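Designed Anbu Protein (Synthetic construct, PDB 5LOY) is a designed, metal-binding version of Anbu, an ancestral beta-subunit relative of the proteasome that assembles helically and is probably a hydrolase of protein degradation. Local coordinates at residues A[31-36]-A[192-197]; A[12-17]-A[45-50]; A[88-93]-A[126-131]. One frame throughout, in Å; residues are numbered along the deposited sequence.

Contact 1 (A[31-36]-A[192-197])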
loop_
_atom_site.group_PDB
_atom_site.type_symbol
_atom_site.label_atom_id
_atom_site.label_comp_id
_atom_site.label_asym_id
_atom_site.label_seq_id
_atom_site.Cartn_x
_atom_site.Cartn_y
_atom_site.Cartn_z
ATOM N N ARG A 31 9.757 19.255 -9.066
ATOM C CA ARG A 31 10.747 18.180 -9.231
ATOM C C ARG A 31 11.326 17.754 -7.855
ATOM O O ARG A 31 11.617 18.604 -7.035
ATOM C CB ARG A 31 11.857 18.710 -10.154
ATOM C CG ARG A 31 12.878 17.692 -10.645
ATOM C CD ARG A 31 14.063 18.356 -11.365
ATOM N NE ARG A 31 14.464 17.588 -12.554
ATOM C CZ ARG A 31 14.045 17.827 -13.799
ATOM N NH1 ARG A 31 13.217 18.824 -14.072
ATOM N NH2 ARG A 31 14.467 17.057 -14.788
ATOM N N LYS A 32 11.510 16.455 -7.628
ATOM C CA LYS A 32 12.000 15.960 -6.349
ATOM C C LYS A 32 13.352 15.256 -6.390
ATOM O O LYS A 32 13.792 14.699 -5.390
ATOM C CB LYS A 32 10.965 15.015 -5.765
ATOM C CG LYS A 32 9.614 15.690 -5.534
ATOM C CD LYS A 32 8.577 14.651 -5.165
ATOM C CE LYS A 32 7.143 15.164 -5.282
ATOM N NZ LYS A 32 6.895 16.271 -4.323
ATOM N N MET A 33 14.014 15.302 -7.543
ATOM C CA MET A 33 15.309 14.677 -7.763
ATOM C C MET A 33 16.330 15.771 -7.999
ATOM O O MET A 33 16.108 16.667 -8.834
ATOM C CB MET A 33 15.248 13.750 -8.974
ATOM C CG MET A 33 16.555 13.031 -9.301
ATOM S SD MET A 33 16.463 11.905 -10.708
ATOM C CE MET A 33 15.430 10.615 -10.020
ATOM N N HIS A 34 17.440 15.696 -7.251
ATOM C CA HIS A 34 18.540 16.662 -7.333
ATOM C C HIS A 34 19.865 15.898 -7.466
ATOM O O HIS A 34 20.143 14.974 -6.703
ATOM C CB HIS A 34 18.587 17.555 -6.088
ATOM C CG HIS A 34 17.278 18.188 -5.752
ATOM N ND1 HIS A 34 16.958 19.482 -6.108
ATOM C CD2 HIS A 34 16.187 17.693 -5.114
ATOM C CE1 HIS A 34 15.735 19.763 -5.692
ATOM N NE2 HIS A 34 15.243 18.693 -5.090
ATOM N N VAL A 35 20.683 16.318 -8.420
ATOM C CA VAL A 35 21.897 15.623 -8.771
ATOM C C VAL A 35 23.129 16.515 -8.569
ATOM O O VAL A 35 23.170 17.657 -9.004
ATOM C CB VAL A 35 21.830 15.152 -10.230
ATOM C CG1 VAL A 35 23.122 14.453 -10.624
ATOM C CG2 VAL A 35 20.643 14.225 -10.417
ATOM N N PHE A 36 24.121 15.965 -7.877
ATOM C CA PHE A 36 25.406 16.621 -7.673
ATOM C C PHE A 36 26.448 15.716 -8.322
ATOM O O PHE A 36 26.634 14.586 -7.908
ATOM C CB PHE A 36 25.639 16.822 -6.174
ATOM C CG PHE A 36 24.497 17.512 -5.491
ATOM C CD1 PHE A 36 23.391 16.796 -5.084
ATOM C CD2 PHE A 36 24.496 18.901 -5.317
ATOM C CE1 PHE A 36 22.311 17.440 -4.487
ATOM C CE2 PHE A 36 23.419 19.562 -4.719
ATOM C CZ PHE A 36 22.325 18.821 -4.301
ATOM N N ASP A 192 10.711 11.589 -12.775
ATOM C CA ASP A 192 12.125 11.628 -13.102
ATOM C C ASP A 192 12.695 10.228 -12.854
ATOM O O ASP A 192 12.315 9.549 -11.889
ATOM C CB ASP A 192 12.846 12.704 -12.277
ATOM C CG ASP A 192 12.456 14.130 -12.705
ATOM O OD1 ASP A 192 12.967 14.599 -13.752
ATOM O OD2 ASP A 192 11.603 14.774 -12.026
ATOM N N LEU A 193 13.550 9.789 -13.770
ATOM C CA LEU A 193 14.181 8.492 -13.700
ATOM C C LEU A 193 15.682 8.623 -13.967
ATOM O O LEU A 193 16.085 9.247 -14.962
ATOM C CB LEU A 193 13.574 7.569 -14.745
ATOM C CG LEU A 193 14.253 6.192 -14.859
ATOM C CD1 LEU A 193 13.977 5.353 -13.609
ATOM C CD2 LEU A 193 13.784 5.452 -16.107
ATOM N N LEU A 194 16.505 8.032 -13.093
ATOM C CA LEU A 194 17.960 8.053 -13.267
ATOM C C LEU A 194 18.536 6.677 -13.016
ATOM O O LEU A 194 18.239 6.051 -12.007
ATOM C CB LEU A 194 18.569 9.075 -12.324
ATOM C CG LEU A 194 20.034 9.430 -12.545
ATOM C CD1 LEU A 194 20.319 10.804 -11.938
ATOM C CD2 LEU A 194 20.986 8.394 -11.970
ATOM N N VAL A 195 19.347 6.215 -13.954
ATOM C CA VAL A 195 19.971 4.896 -13.886
ATOM C C VAL A 195 21.476 5.062 -13.938
ATOM O O VAL A 195 21.998 5.629 -14.887
ATOM C CB VAL A 195 19.536 3.994 -15.070
ATOM C CG1 VAL A 195 20.314 2.673 -15.058
ATOM C CG2 VAL A 195 18.050 3.719 -15.008
ATOM N N TYR A 196 22.165 4.571 -12.902
ATOM C CA TYR A 196 23.611 4.815 -12.704
ATOM C C TYR A 196 24.370 3.501 -12.775
ATOM O O TYR A 196 24.063 2.583 -12.015
ATOM C CB TYR A 196 23.868 5.505 -11.330
ATOM C CG TYR A 196 25.347 5.605 -11.009
ATOM C CD1 TYR A 196 26.138 6.581 -11.609
ATOM C CD2 TYR A 196 25.964 4.694 -10.180
ATOM C CE1 TYR A 196 27.486 6.651 -11.365
ATOM C CE2 TYR A 196 27.328 4.749 -9.934
ATOM C CZ TYR A 196 28.086 5.726 -10.533
ATOM O OH TYR A 196 29.448 5.804 -10.316
ATOM N N GLU A 197 25.356 3.409 -13.664
ATOM C CA GLU A 197 26.200 2.216 -13.763
ATOM C C GLU A 197 27.402 2.239 -12.807
ATOM O O GLU A 197 28.188 3.187 -12.800
ATOM C CB GLU A 197 26.766 2.055 -15.177
ATOM C CG GLU A 197 25.788 1.582 -16.248
ATOM C CD GLU A 197 26.458 1.402 -17.622
ATOM O OE1 GLU A 197 27.710 1.452 -17.741
ATOM O OE2 GLU A 197 25.719 1.226 -18.609
HETATM O O HOH W 1 10.686 14.601 -9.437
#

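Contact 2 (A[12-17]-A[45-50])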
loop_
_atom_site.group_PDB
_atom_site.type_symbol
_atom_site.label_atom_id
_atom_site.label_comp_id
_atom_site.label_asym_id
_atom_site.label_seq_id
_atom_site.Cartn_x
_atom_site.Cartn_y
_atom_site.Cartn_z
ATOM N N LEU A 12 22.828 1.648 -9.449
ATOM C CA LEU A 12 21.720 2.264 -8.707
ATOM C C LEU A 12 20.631 2.748 -9.656
ATOM O O LEU A 12 20.913 3.182 -10.781
ATOM C CB LEU A 12 22.199 3.479 -7.927
ATOM C CG LEU A 12 23.316 3.325 -6.898
ATOM C CD1 LEU A 12 23.971 4.666 -6.596
ATOM C CD2 LEU A 12 22.779 2.716 -5.611
ATOM N N VAL A 13 19.399 2.730 -9.171
ATOM C CA VAL A 13 18.261 3.277 -9.899
ATOM C C VAL A 13 17.436 4.191 -8.975
ATOM O O VAL A 13 17.118 3.811 -7.847
ATOM C CB VAL A 13 17.348 2.147 -10.375
ATOM C CG1 VAL A 13 16.111 2.714 -11.051
ATOM C CG2 VAL A 13 18.090 1.222 -11.313
ATOM N N PHE A 14 17.101 5.376 -9.448
ATOM C CA PHE A 14 16.308 6.331 -8.677
ATOM C C PHE A 14 15.120 6.791 -9.477
ATOM O O PHE A 14 15.247 7.075 -10.674
ATOM C CB PHE A 14 17.118 7.584 -8.346
ATOM C CG PHE A 14 18.390 7.313 -7.601
ATOM C CD1 PHE A 14 18.393 7.270 -6.234
ATOM C CD2 PHE A 14 19.600 7.169 -8.277
ATOM C CE1 PHE A 14 19.570 7.050 -5.538
ATOM C CE2 PHE A 14 20.779 6.967 -7.590
ATOM C CZ PHE A 14 20.760 6.903 -6.216
ATOM N N ALA A 15 13.970 6.922 -8.816
ATOM C CA ALA A 15 12.791 7.461 -9.481
ATOM C C ALA A 15 11.957 8.291 -8.539
ATOM O O ALA A 15 11.853 7.978 -7.353
ATOM C CB ALA A 15 11.961 6.325 -10.039
ATOM N N SER A 16 11.338 9.333 -9.060
ATOM C CA SER A 16 10.485 10.185 -8.236
ATOM C C SER A 16 9.406 10.824 -9.064
ATOM O O SER A 16 9.629 11.091 -10.231
ATOM C CB SER A 16 11.317 11.293 -7.570
ATOM O OG SER A 16 11.946 12.094 -8.554
ATOM N N ASP A 17 8.252 11.091 -8.457
ATOM C CA ASP A 17 7.159 11.790 -9.135
ATOM C C ASP A 17 7.261 13.294 -8.853
ATOM O O ASP A 17 8.275 13.750 -8.321
ATOM C CB ASP A 17 5.813 11.259 -8.663
ATOM C CG ASP A 17 5.356 11.906 -7.361
ATOM O OD1 ASP A 17 6.228 12.079 -6.476
ATOM O OD2 ASP A 17 4.145 12.264 -7.242
ATOM N N VAL A 45 22.924 11.593 -5.722
ATOM C CA VAL A 45 21.541 11.883 -6.059
ATOM C C VAL A 45 20.712 11.966 -4.798
ATOM O O VAL A 45 20.799 11.081 -3.954
ATOM C CB VAL A 45 20.923 10.771 -6.911
ATOM C CG1 VAL A 45 19.508 11.150 -7.316
ATOM C CG2 VAL A 45 21.773 10.503 -8.133
ATOM N N LEU A 46 19.917 13.032 -4.690
ATOM C CA LEU A 46 19.073 13.297 -3.521
ATOM C C LEU A 46 17.588 13.377 -3.917
ATOM O O LEU A 46 17.224 14.143 -4.799
ATOM C CB LEU A 46 19.527 14.598 -2.860
ATOM C CG LEU A 46 18.745 15.110 -1.644
ATOM C CD1 LEU A 46 18.919 14.186 -0.446
ATOM C CD2 LEU A 46 19.201 16.503 -1.277
ATOM N N LEU A 47 16.747 12.567 -3.284
ATOM C CA LEU A 47 15.311 12.601 -3.511
ATOM C C LEU A 47 14.648 13.118 -2.240
ATOM O O LEU A 47 15.027 12.712 -1.135
ATOM C CB LEU A 47 14.767 11.208 -3.843
ATOM C CG LEU A 47 15.507 10.374 -4.886
ATOM C CD1 LEU A 47 14.868 8.996 -5.024
ATOM C CD2 LEU A 47 15.561 11.056 -6.246
ATOM N N THR A 48 13.632 13.963 -2.429
ATOM C CA THR A 48 12.934 14.622 -1.343
ATOM C C THR A 48 11.455 14.217 -1.156
ATOM O O THR A 48 10.760 13.874 -2.109
ATOM C CB THR A 48 12.966 16.144 -1.543
ATOM O OG1 THR A 48 12.160 16.508 -2.665
ATOM C CG2 THR A 48 14.378 16.606 -1.782
ATOM N N ALA A 49 10.975 14.296 0.078
ATOM C CA ALA A 49 9.551 14.103 0.370
ATOM C C ALA A 49 9.136 14.881 1.608
ATOM O O ALA A 49 9.957 15.156 2.486
ATOM C CB ALA A 49 9.270 12.642 0.583
ATOM N N GLY A 50 7.858 15.211 1.686
ATOM C CA GLY A 50 7.291 15.913 2.838
ATOM C C GLY A 50 7.049 17.364 2.530
ATOM O O GLY A 50 6.887 17.752 1.403
#

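Contact 3 (A[88-93]-A[126-131])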
loop_
_atom_site.group_PDB
_atom_site.type_symbol
_atom_site.label_atom_id
_atom_site.label_comp_id
_atom_site.label_asym_id
_atom_site.label_seq_id
_atom_site.Cartn_x
_atom_site.Cartn_y
_atom_site.Cartn_z
ATOM N N GLU A 88 21.953 16.693 9.253
ATOM C CA GLU A 88 22.246 17.865 10.068
ATOM C C GLU A 88 21.551 19.118 9.530
ATOM O O GLU A 88 21.123 19.969 10.290
ATOM C CB GLU A 88 23.743 18.092 10.178
ATOM C CG GLU A 88 24.398 17.284 11.298
ATOM C CD GLU A 88 25.935 17.212 11.162
ATOM O OE1 GLU A 88 26.550 16.240 11.687
ATOM O OE2 GLU A 88 26.531 18.128 10.521
ATOM N N ALA A 89 21.449 19.222 8.211
ATOM C CA ALA A 89 20.762 20.339 7.576
ATOM C C ALA A 89 19.270 20.310 7.918
ATOM O O ALA A 89 18.676 21.333 8.229
ATOM C CB ALA A 89 20.973 20.282 6.066
ATOM N N LEU A 90 18.686 19.124 7.845
ATOM C CA LEU A 90 17.322 18.935 8.257
ATOM C C LEU A 90 17.093 19.374 9.702
ATOM O O LEU A 90 16.124 20.068 9.979
ATOM C CB LEU A 90 16.923 17.478 8.057
ATOM C CG LEU A 90 15.496 17.091 8.442
ATOM C CD1 LEU A 90 14.459 17.962 7.749
ATOM C CD2 LEU A 90 15.233 15.628 8.108
ATOM N N ARG A 91 17.969 19.004 10.633
ATOM C CA ARG A 91 17.788 19.441 12.019
ATOM C C ARG A 91 17.929 20.934 12.205
ATOM O O ARG A 91 17.218 21.520 13.020
ATOM C CB ARG A 91 18.787 18.793 12.936
ATOM C CG ARG A 91 18.454 17.369 13.264
ATOM C CD ARG A 91 19.717 16.691 13.728
ATOM N NE ARG A 91 19.490 15.286 14.022
ATOM C CZ ARG A 91 20.457 14.386 14.134
ATOM N NH1 ARG A 91 21.727 14.752 13.952
ATOM N NH2 ARG A 91 20.153 13.119 14.411
ATOM N N GLU A 92 18.872 21.536 11.487
ATOM C CA GLU A 92 19.065 22.977 11.528
ATOM C C GLU A 92 17.785 23.678 11.040
ATOM O O GLU A 92 17.331 24.622 11.662
ATOM C CB GLU A 92 20.309 23.394 10.715
ATOM C CG GLU A 92 20.697 24.874 10.804
ATOM C CD GLU A 92 22.135 25.187 10.322
ATOM O OE1 GLU A 92 23.013 24.290 10.390
ATOM O OE2 GLU A 92 22.402 26.346 9.884
ATOM N N VAL A 93 17.192 23.209 9.950
ATOM C CA VAL A 93 15.962 23.819 9.443
ATOM C C VAL A 93 14.777 23.658 10.411
ATOM O O VAL A 93 14.037 24.608 10.641
ATOM C CB VAL A 93 15.612 23.262 8.053
ATOM C CG1 VAL A 93 14.220 23.694 7.631
ATOM C CG2 VAL A 93 16.654 23.709 7.043
ATOM N N PHE A 126 21.210 5.518 1.079
ATOM C CA PHE A 126 20.774 5.860 2.444
ATOM C C PHE A 126 19.353 6.396 2.501
ATOM O O PHE A 126 18.874 6.988 1.530
ATOM C CB PHE A 126 21.673 6.933 3.033
ATOM C CG PHE A 126 23.071 6.477 3.277
ATOM C CD1 PHE A 126 23.977 6.448 2.247
ATOM C CD2 PHE A 126 23.479 6.066 4.527
ATOM C CE1 PHE A 126 25.273 6.022 2.472
ATOM C CE2 PHE A 126 24.777 5.620 4.754
ATOM C CZ PHE A 126 25.668 5.593 3.721
ATOM N N LEU A 127 18.703 6.199 3.650
ATOM C CA LEU A 127 17.395 6.802 3.950
ATOM C C LEU A 127 17.566 7.735 5.128
ATOM O O LEU A 127 18.081 7.317 6.170
ATOM C CB LEU A 127 16.389 5.723 4.293
ATOM C CG LEU A 127 15.003 6.140 4.796
ATOM C CD1 LEU A 127 14.261 6.962 3.773
ATOM C CD2 LEU A 127 14.167 4.912 5.121
ATOM N N ILE A 128 17.179 9.000 4.966
ATOM C CA ILE A 128 17.268 9.960 6.064
ATOM C C ILE A 128 15.885 10.205 6.616
ATOM O O ILE A 128 14.968 10.614 5.895
ATOM C CB ILE A 128 17.905 11.294 5.644
ATOM C CG1 ILE A 128 19.358 11.101 5.249
ATOM C CG2 ILE A 128 17.907 12.267 6.789
ATOM C CD1 ILE A 128 19.542 10.735 3.803
ATOM N N TYR A 129 15.734 9.936 7.900
ATOM C CA TYR A 129 14.446 10.041 8.545
ATOM C C TYR A 129 14.118 11.476 8.940
ATOM O O TYR A 129 15.003 12.316 9.015
ATOM C CB TYR A 129 14.446 9.176 9.811
ATOM C CG TYR A 129 14.529 7.679 9.606
ATOM C CD1 TYR A 129 13.583 6.990 8.835
ATOM C CD2 TYR A 129 15.504 6.945 10.255
ATOM C CE1 TYR A 129 13.649 5.617 8.684
ATOM C CE2 TYR A 129 15.573 5.576 10.128
ATOM C CZ TYR A 129 14.653 4.918 9.342
ATOM O OH TYR A 129 14.766 3.549 9.255
ATOM N N PRO A 130 12.849 11.747 9.249
ATOM C CA PRO A 130 12.419 13.053 9.732
ATOM C C PRO A 130 13.229 13.607 10.863
ATOM O O PRO A 130 13.447 14.800 10.909
ATOM C CB PRO A 130 10.993 12.785 10.205
ATOM C CG PRO A 130 10.497 11.743 9.263
ATOM C CD PRO A 130 11.689 10.866 8.992
ATOM N N ALA A 131 13.660 12.767 11.790
ATOM C CA ALA A 131 14.474 13.252 12.914
ATOM C C ALA A 131 15.931 13.584 12.539
ATOM O O ALA A 131 16.677 14.127 13.351
ATOM C CB ALA A 131 14.442 12.229 14.035
#

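Contact 1 (A[31-36]-A[192-197])
An extended Met33, with CG anti to its backbone N (chi1 -180°) and the chain bent only at chi3, lays its SD against Leu194 CB at 3.9 Å and brings CE within 3.8 Å of Asp192 O. Asp192 holds CG anti to its carbonyl carbon (chi1 -70°), which puts the carboxylate where Arg31 meets it: NH2 of Arg31 lies 3.1 Å from OD1 of Asp192. This is a salt bridge by charge alone, because OD1 sits over a face of the guanidinium, well out of its plane, and no N-H points at it. OD2 serves a water instead, which donates to it at 2.8 Å and accepts from Lys32 N at 2.7 Å. Further along, Val35 CG2 meets Leu194 CD1 at 3.8 Å. The strands 33-36 and 192-197 run 36° apart with axes 8.9 Å from each other, as expected of strands from the two facing sheets of a proteasome-type beta sandwich. Met33 also packs on Phe14 and Leu47. The chemistry thus changes along the interface: sulfur and methyl packing between the sheets gives way to a water-bridged carboxylate, whose negative charge probably steadies exposed Arg31 without fixing its orientation.

Contact 2 (A[12-17]-A[45-50])
Phe14 and Val45 make the aromatic part of this contact, a CH-pi interaction. Their side chains approach from opposite directions, and Val45 CB stands over the centre of the Phe14 ring, 3.9 Å from its centroid and 12° off the ring normal. Methyl packing extends the same face: CG2 of Val45 reaches CE2 of Phe14 at 3.7 Å, while CG1 lies 4.0 Å from CG of Phe14. With CG anti to the carbonyl carbon (chi1 -57°), Phe14 turns this face to Val45 and its edge to Leu47, whose CD1 lies near the ring plane, 4.1 Å from CD1 of Phe14. An alanine here is likely to leave Val45 without its aromatic cover and open a gap beside Leu47. Polar atoms take part merely by packing: Leu47 CD1 rests 3.9 Å from Ala15 O, and Leu47 CD2 borders Ser16 OG at 4.4 Å. Strands 12-16 and 45-50, inclined at 32° with axes 8.4 Å apart, belong to the two facing sheets of the proteasome-type fold. With a CH-pi contact and methyl packing as its interactions and all five touching residues buried, the joint between the sheets probably rests here on dispersion and exclusion of water.

Contact 3 (A[88-93]-A[126-131])
The guanidinium of Arg91 meets Ala131 at its edge: what residues 126-131 bring to this flat group is the carbonyl oxygen of Ala131, near the plane and not over a face. NE donates to Ala131 O at 3.1 Å with an N-H...O angle of 151°, so the bond is moderately bent. The oxygen is tilted 21° out of the guanidinium plane, whereas the donor lies in the carbonyl plane, with a C=O...N angle of 149°. NH2 of Arg91 stays 3.8 Å from the same oxygen, which leaves NE as the atom that makes the bond. Arg91 gets there because its chain is extended from CG to NE; although its CB does not point at the loop, the far end swings closer, and CG passes Ala131 O at 3.7 Å on the way.

The elements joined are helix 79-94 and the turn that follows strand 124-128 in the five-stranded sheet. In the alpha-beta-beta-alpha sandwich of proteasome-type subunits, helices cover the outer faces of the two sheets, and here helices 79-94 and 52-62 lie together on one of them.

Leu90 supplies the packing, largely of a methyl on backbone carbonyls. With CG anti to the backbone N (chi1 -180°), the branch extends to the loop and CD2 rests against its backbone, 3.4 Å from Tyr129 O and 3.4 Å from Pro130 O. The same methyl only just reaches Ile128 CG2, at 4.5 Å. Phe112 and Thr54 also pack on Leu90, placing it between the sheet and the neighbouring helix. Ile128, the last residue of the strand, has its own carbonyl oxygen hydrogen-bonded to Ser111 OG, which ties the start of the turn to strand 110-118.

In the fold
Contacts 1 and 2 lie in the core and join the same two sheets: strands 33-38 and 42-50 are neighbours in one, 191-197 and 11-21 in the other, and the contact centres are 7 Å apart. Backbone hydrogen bonds probably link them within each sheet, from Leu46 N to His34 O and from Asp192 N to Ser16 O. Contact 2, nearest the chain centre, is wholly buried and held chiefly by apolar packing, whereas contact 1 adds charge and water where Arg31 is exposed. Contact 3, about 15 Å from contact 2 between centres, shares the five-stranded sheet but joins a helix to it; being partly exposed, it relies on a side-chain-to-backbone hydrogen bond beside one leucine.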